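Local coordinates for protein tungsten-containing formylmethanofuran dehydrogenase 2 subunit C (Methanothermobacter wolfeii, PDB 5T5I) that forms part of the tungsten-containing formylmethanofuran dehydrogenase complex of methanogenesis, probably as a structural beta-helical subunit that binds a calcium ion, at residues C[145-150]-C[164-169]; C[183-188]-C[207-212]. All blocks are in the same frame, centred on the assembly; numbering follows the deposited sequence.

Interaction 1 (C[145-150]-C[164-169]); sequences RGMSGG and EYMNGG
M147 and M166 run alongside each other in the same direction, their terminal CE methyls 4.2 Å apart. Both chains are fully extended. In M147 CG lies anti to the backbone N (chi1 171°), which carries the thioether over the 164-169 backbone. CG of M147 then rests 3.7 Å from the carbonyl O of G168, and its CE methyl reaches CA of G169. On the outer side CB of N167 packs 3.4 Å from M147 O. The same carbonyl takes a direct backbone bond, 2.7 Å from N167 N to M147 O. The donor sits almost on the line of the C=O bond (168°), but the bond is bent at the hydrogen (146°). This is a stack of successive right-handed beta-helix coils, as in the related C-terminal domain of glutamate synthase. Glycine pairs 149-150 and 168-169 meet here, the second at a corner of the chain, and CA of G149 lies 3.8 Å from CA of G169. G168 and G169 carry no side chain, and their backbone lies directly against 148-150. Waters fill in where the backbones part. One joins M147 N to E164 O, and another links G146 O to the amide ND2 of N167. R145 forms salt bridges to D143, a calcium-site residue, and to an acidic side chain of another protein chain; S148 OG hydrogen-bonds R122.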
loop_
_atom_site.group_PDB
_atom_site.type_symbol
_atom_site.label_atom_id
_atom_site.label_comp_id
_atom_site.label_asym_id
_atom_site.label_seq_id
_atom_site.Cartn_x
_atom_site.Cartn_y
_atom_site.Cartn_z
ATOM N N ARG C 145 -39.497 -14.955 18.176
ATOM C CA ARG C 145 -40.096 -14.150 19.248
ATOM C C ARG C 145 -39.220 -14.318 20.511
ATOM O O ARG C 145 -39.148 -15.412 21.065
ATOM C CB ARG C 145 -41.531 -14.644 19.526
ATOM C CG ARG C 145 -42.470 -14.517 18.316
ATOM C CD ARG C 145 -43.628 -15.488 18.292
ATOM N NE ARG C 145 -43.194 -16.881 18.135
ATOM C CZ ARG C 145 -44.000 -17.917 17.921
ATOM N NH1 ARG C 145 -45.312 -17.741 17.823
ATOM N NH2 ARG C 145 -43.500 -19.135 17.791
ATOM N N GLY C 146 -38.531 -13.259 20.907
ATOM C CA GLY C 146 -37.636 -13.276 22.064
ATOM C C GLY C 146 -38.189 -12.572 23.289
ATOM O O GLY C 146 -39.393 -12.631 23.568
ATOM N N MET C 147 -37.284 -11.925 24.043
ATOM C CA MET C 147 -37.593 -11.131 25.252
ATOM C C MET C 147 -38.669 -10.079 24.899
ATOM O O MET C 147 -38.547 -9.432 23.864
ATOM C CB MET C 147 -36.303 -10.451 25.727
ATOM C CG MET C 147 -36.479 -9.434 26.816
ATOM S SD MET C 147 -34.867 -8.916 27.422
ATOM C CE MET C 147 -35.354 -7.668 28.579
ATOM N N SER C 148 -39.739 -9.970 25.698
ATOM C CA SER C 148 -40.840 -9.021 25.430
ATOM C C SER C 148 -41.017 -7.919 26.510
ATOM O O SER C 148 -41.808 -6.994 26.318
ATOM C CB SER C 148 -42.153 -9.781 25.251
ATOM O OG SER C 148 -42.421 -10.626 26.359
ATOM N N GLY C 149 -40.313 -8.033 27.625
ATOM C CA GLY C 149 -40.379 -7.046 28.698
ATOM C C GLY C 149 -39.410 -7.374 29.816
ATOM O O GLY C 149 -38.796 -8.443 29.812
ATOM N N GLY C 150 -39.297 -6.454 30.760
ATOM C CA GLY C 150 -38.369 -6.536 31.883
ATOM C C GLY C 150 -37.122 -5.716 31.634
ATOM O O GLY C 150 -36.927 -5.191 30.525
ATOM N N GLU C 164 -30.591 -10.831 21.426
ATOM C CA GLU C 164 -30.861 -11.557 20.179
ATOM C C GLU C 164 -32.381 -11.757 19.992
ATOM O O GLU C 164 -33.041 -12.269 20.889
ATOM C CB GLU C 164 -30.095 -12.895 20.202
ATOM C CG GLU C 164 -30.333 -13.826 19.013
ATOM C CD GLU C 164 -31.108 -15.095 19.303
ATOM O OE1 GLU C 164 -31.728 -15.185 20.383
ATOM O OE2 GLU C 164 -31.202 -15.952 18.396
ATOM N N TYR C 165 -32.938 -11.268 18.860
ATOM C CA TYR C 165 -34.387 -11.308 18.553
ATOM C C TYR C 165 -35.254 -10.571 19.629
ATOM O O TYR C 165 -36.416 -10.917 19.838
ATOM C CB TYR C 165 -34.900 -12.754 18.314
ATOM C CG TYR C 165 -34.640 -13.303 16.927
ATOM C CD1 TYR C 165 -35.458 -12.964 15.857
ATOM C CD2 TYR C 165 -33.607 -14.199 16.696
ATOM C CE1 TYR C 165 -35.235 -13.485 14.580
ATOM C CE2 TYR C 165 -33.376 -14.730 15.431
ATOM C CZ TYR C 165 -34.185 -14.361 14.370
ATOM O OH TYR C 165 -33.934 -14.889 13.132
ATOM N N MET C 166 -34.710 -9.520 20.261
ATOM C CA MET C 166 -35.423 -8.764 21.300
ATOM C C MET C 166 -36.716 -8.175 20.743
ATOM O O MET C 166 -36.720 -7.670 19.626
ATOM C CB MET C 166 -34.522 -7.638 21.848
ATOM C CG MET C 166 -34.880 -7.165 23.212
ATOM S SD MET C 166 -33.760 -5.818 23.662
ATOM C CE MET C 166 -34.401 -5.357 25.213
ATOM N N ASN C 167 -37.799 -8.261 21.513
ATOM C CA ASN C 167 -39.128 -7.772 21.143
ATOM C C ASN C 167 -39.783 -6.889 22.243
ATOM O O ASN C 167 -41.003 -6.907 22.403
ATOM C CB ASN C 167 -40.015 -8.988 20.868
ATOM C CG ASN C 167 -41.185 -8.714 19.982
ATOM O OD1 ASN C 167 -41.258 -7.692 19.279
ATOM N ND2 ASN C 167 -42.134 -9.635 20.008
ATOM N N GLY C 168 -38.973 -6.153 22.986
ATOM C CA GLY C 168 -39.419 -5.311 24.098
ATOM C C GLY C 168 -38.483 -5.411 25.288
ATOM O O GLY C 168 -37.601 -6.269 25.323
ATOM N N GLY C 169 -38.697 -4.553 26.267
ATOM C CA GLY C 169 -37.876 -4.512 27.464
ATOM C C GLY C 169 -36.630 -3.671 27.284
ATOM O O GLY C 169 -36.496 -2.921 26.307
HETATM O O HOH W 1 -38.724 -10.995 18.403
HETATM O O HOH W 2 -41.850 -11.955 22.093
HETATM O O HOH W 3 -34.647 -11.461 22.983
#

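Interaction 2 (C[183-188]-C[207-212])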
loop_
_atom_site.group_PDB
_atom_site.type_symbol
_atom_site.label_atom_id
_atom_site.label_comp_id
_atom_site.label_asym_id
_atom_site.label_seq_id
_atom_site.Cartn_x
_atom_site.Cartn_y
_atom_site.Cartn_z
ATOM N N ILE C 183 -28.552 -8.390 17.567
ATOM C CA ILE C 183 -28.715 -9.215 16.353
ATOM C C ILE C 183 -30.213 -9.565 16.175
ATOM O O ILE C 183 -30.838 -10.028 17.119
ATOM C CB ILE C 183 -27.818 -10.489 16.388
ATOM C CG1 ILE C 183 -27.854 -11.269 15.038
ATOM C CG2 ILE C 183 -28.164 -11.417 17.565
ATOM C CD1 ILE C 183 -26.808 -10.843 14.049
ATOM N N HIS C 184 -30.788 -9.292 14.993
ATOM C CA HIS C 184 -32.221 -9.564 14.699
ATOM C C HIS C 184 -33.197 -8.863 15.653
ATOM O O HIS C 184 -34.328 -9.299 15.772
ATOM C CB HIS C 184 -32.534 -11.077 14.680
ATOM C CG HIS C 184 -32.018 -11.815 13.503
ATOM N ND1 HIS C 184 -32.591 -11.670 12.256
ATOM C CD2 HIS C 184 -31.057 -12.752 13.443
ATOM C CE1 HIS C 184 -31.922 -12.497 11.468
ATOM N NE2 HIS C 184 -31.004 -13.179 12.158
ATOM N N MET C 185 -32.807 -7.742 16.276
ATOM C CA MET C 185 -33.690 -7.035 17.203
ATOM C C MET C 185 -34.928 -6.499 16.462
ATOM O O MET C 185 -34.800 -5.997 15.352
ATOM C CB MET C 185 -32.888 -5.872 17.848
ATOM C CG MET C 185 -33.640 -4.998 18.743
ATOM S SD MET C 185 -32.496 -3.719 19.359
ATOM C CE MET C 185 -33.319 -3.311 20.836
ATOM N N ASN C 186 -36.116 -6.660 17.073
ATOM C CA ASN C 186 -37.394 -6.158 16.554
ATOM C C ASN C 186 -37.884 -4.928 17.299
ATOM O O ASN C 186 -38.484 -4.052 16.687
ATOM C CB ASN C 186 -38.483 -7.238 16.650
ATOM C CG ASN C 186 -38.376 -8.287 15.599
ATOM O OD1 ASN C 186 -38.355 -9.486 15.893
ATOM N ND2 ASN C 186 -38.484 -7.864 14.354
ATOM N N ASN C 187 -37.741 -4.920 18.626
ATOM C CA ASN C 187 -38.192 -3.835 19.507
ATOM C C ASN C 187 -37.396 -3.894 20.801
ATOM O O ASN C 187 -36.789 -4.922 21.113
ATOM C CB ASN C 187 -39.700 -3.999 19.843
ATOM C CG ASN C 187 -40.650 -3.159 19.031
ATOM O OD1 ASN C 187 -41.073 -2.085 19.457
ATOM N ND2 ASN C 187 -41.144 -3.694 17.926
ATOM N N GLY C 188 -37.450 -2.808 21.558
ATOM C CA GLY C 188 -36.762 -2.687 22.836
ATOM C C GLY C 188 -35.640 -1.676 22.783
ATOM O O GLY C 188 -35.462 -0.969 21.779
ATOM N N GLY C 207 -36.388 -1.227 17.043
ATOM C CA GLY C 207 -35.789 -1.008 18.350
ATOM C C GLY C 207 -34.647 -0.014 18.270
ATOM O O GLY C 207 -34.327 0.505 17.186
ATOM N N THR C 208 -34.014 0.248 19.415
ATOM C CA THR C 208 -32.918 1.214 19.519
ATOM C C THR C 208 -31.703 0.634 20.265
ATOM O O THR C 208 -31.849 0.016 21.307
ATOM C CB THR C 208 -33.391 2.502 20.234
ATOM O OG1 THR C 208 -34.591 2.970 19.645
ATOM C CG2 THR C 208 -32.356 3.605 20.187
ATOM N N ILE C 209 -30.500 0.905 19.740
ATOM C CA ILE C 209 -29.237 0.526 20.357
ATOM C C ILE C 209 -28.446 1.833 20.593
ATOM O O ILE C 209 -28.271 2.611 19.647
ATOM C CB ILE C 209 -28.421 -0.465 19.482
ATOM C CG1 ILE C 209 -29.229 -1.761 19.228
ATOM C CG2 ILE C 209 -27.076 -0.777 20.168
ATOM C CD1 ILE C 209 -28.652 -2.656 18.178
ATOM N N VAL C 210 -27.953 2.053 21.817
ATOM C CA VAL C 210 -27.132 3.233 22.152
ATOM C C VAL C 210 -25.752 2.738 22.593
ATOM O O VAL C 210 -25.665 1.937 23.525
ATOM C CB VAL C 210 -27.745 4.138 23.256
ATOM C CG1 VAL C 210 -26.832 5.343 23.551
ATOM C CG2 VAL C 210 -29.149 4.608 22.872
ATOM N N VAL C 211 -24.686 3.211 21.926
ATOM C CA VAL C 211 -23.296 2.888 22.292
ATOM C C VAL C 211 -22.609 4.183 22.745
ATOM O O VAL C 211 -22.437 5.102 21.938
ATOM C CB VAL C 211 -22.527 2.203 21.139
ATOM C CG1 VAL C 211 -21.121 1.786 21.594
ATOM C CG2 VAL C 211 -23.305 0.993 20.602
ATOM N N LYS C 212 -22.238 4.268 24.034
ATOM C CA LYS C 212 -21.562 5.451 24.595
ATOM C C LYS C 212 -20.040 5.396 24.404
ATOM O O LYS C 212 -19.386 6.434 24.416
ATOM C CB LYS C 212 -21.879 5.635 26.075
ATOM C CG LYS C 212 -23.356 5.734 26.397
ATOM C CD LYS C 212 -23.529 6.123 27.867
ATOM C CE LYS C 212 -24.957 6.315 28.279
ATOM N NZ LYS C 212 -25.078 6.644 29.739
HETATM O O HOH W 4 -36.590 1.711 21.361
#
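The chain of M185 is extended, with CG anti to the backbone N (chi1 176°), which carries the sulfur across to I209. There chi1 of -59° sets CG1 beside the backbone N, and CG1 of I209 meets SD of M185 at 3.8 Å. M185 and I209 lie alongside each other with their ends running opposite ways, and CD1 of I209 lies a little farther from the sulfur. The CE methyl of M185 goes on to the backbone, 3.7 Å from T208 O. The backbones join where strands 187-192 and 208-211 run parallel as neighbouring rungs of the beta-helix. T208 N donates to G188 O over 3.0 Å in a fairly straight bond, with 162° at the hydrogen. The donor is tilted a little from the carbonyl plane. A water also donates to G188 O and lies 2.9 Å from T208 OG1. G188 O thus accepts from both T208 N and the water. Next to it the coils come close, with CA of N187 3.9 Å from CA of G207. G207 has no side chain, and the CE methyl of M185 lies against its CA. T208 also packs on L189 and Y259.

In the fold
Interactions 1 and 2 lie on the same side of the chain's centre, about 10 Å apart between centres, and each joins neighbouring coils of the beta-helix. Segment 164-169 of interaction 1 stacks directly on 183-188 of interaction 2. The ring of Y165 stacks on H184, M166 packs on M185, and backbone hydrogen bonds probably join the two. The methionines thus continue the buried interior from one contact to the other, while the asparagines lie toward the outside. Both contacts are partly buried. Interaction 1 is mainly loop against loop near the calcium ion and uses more water; interaction 2 includes a strand-to-strand bond near the last coils.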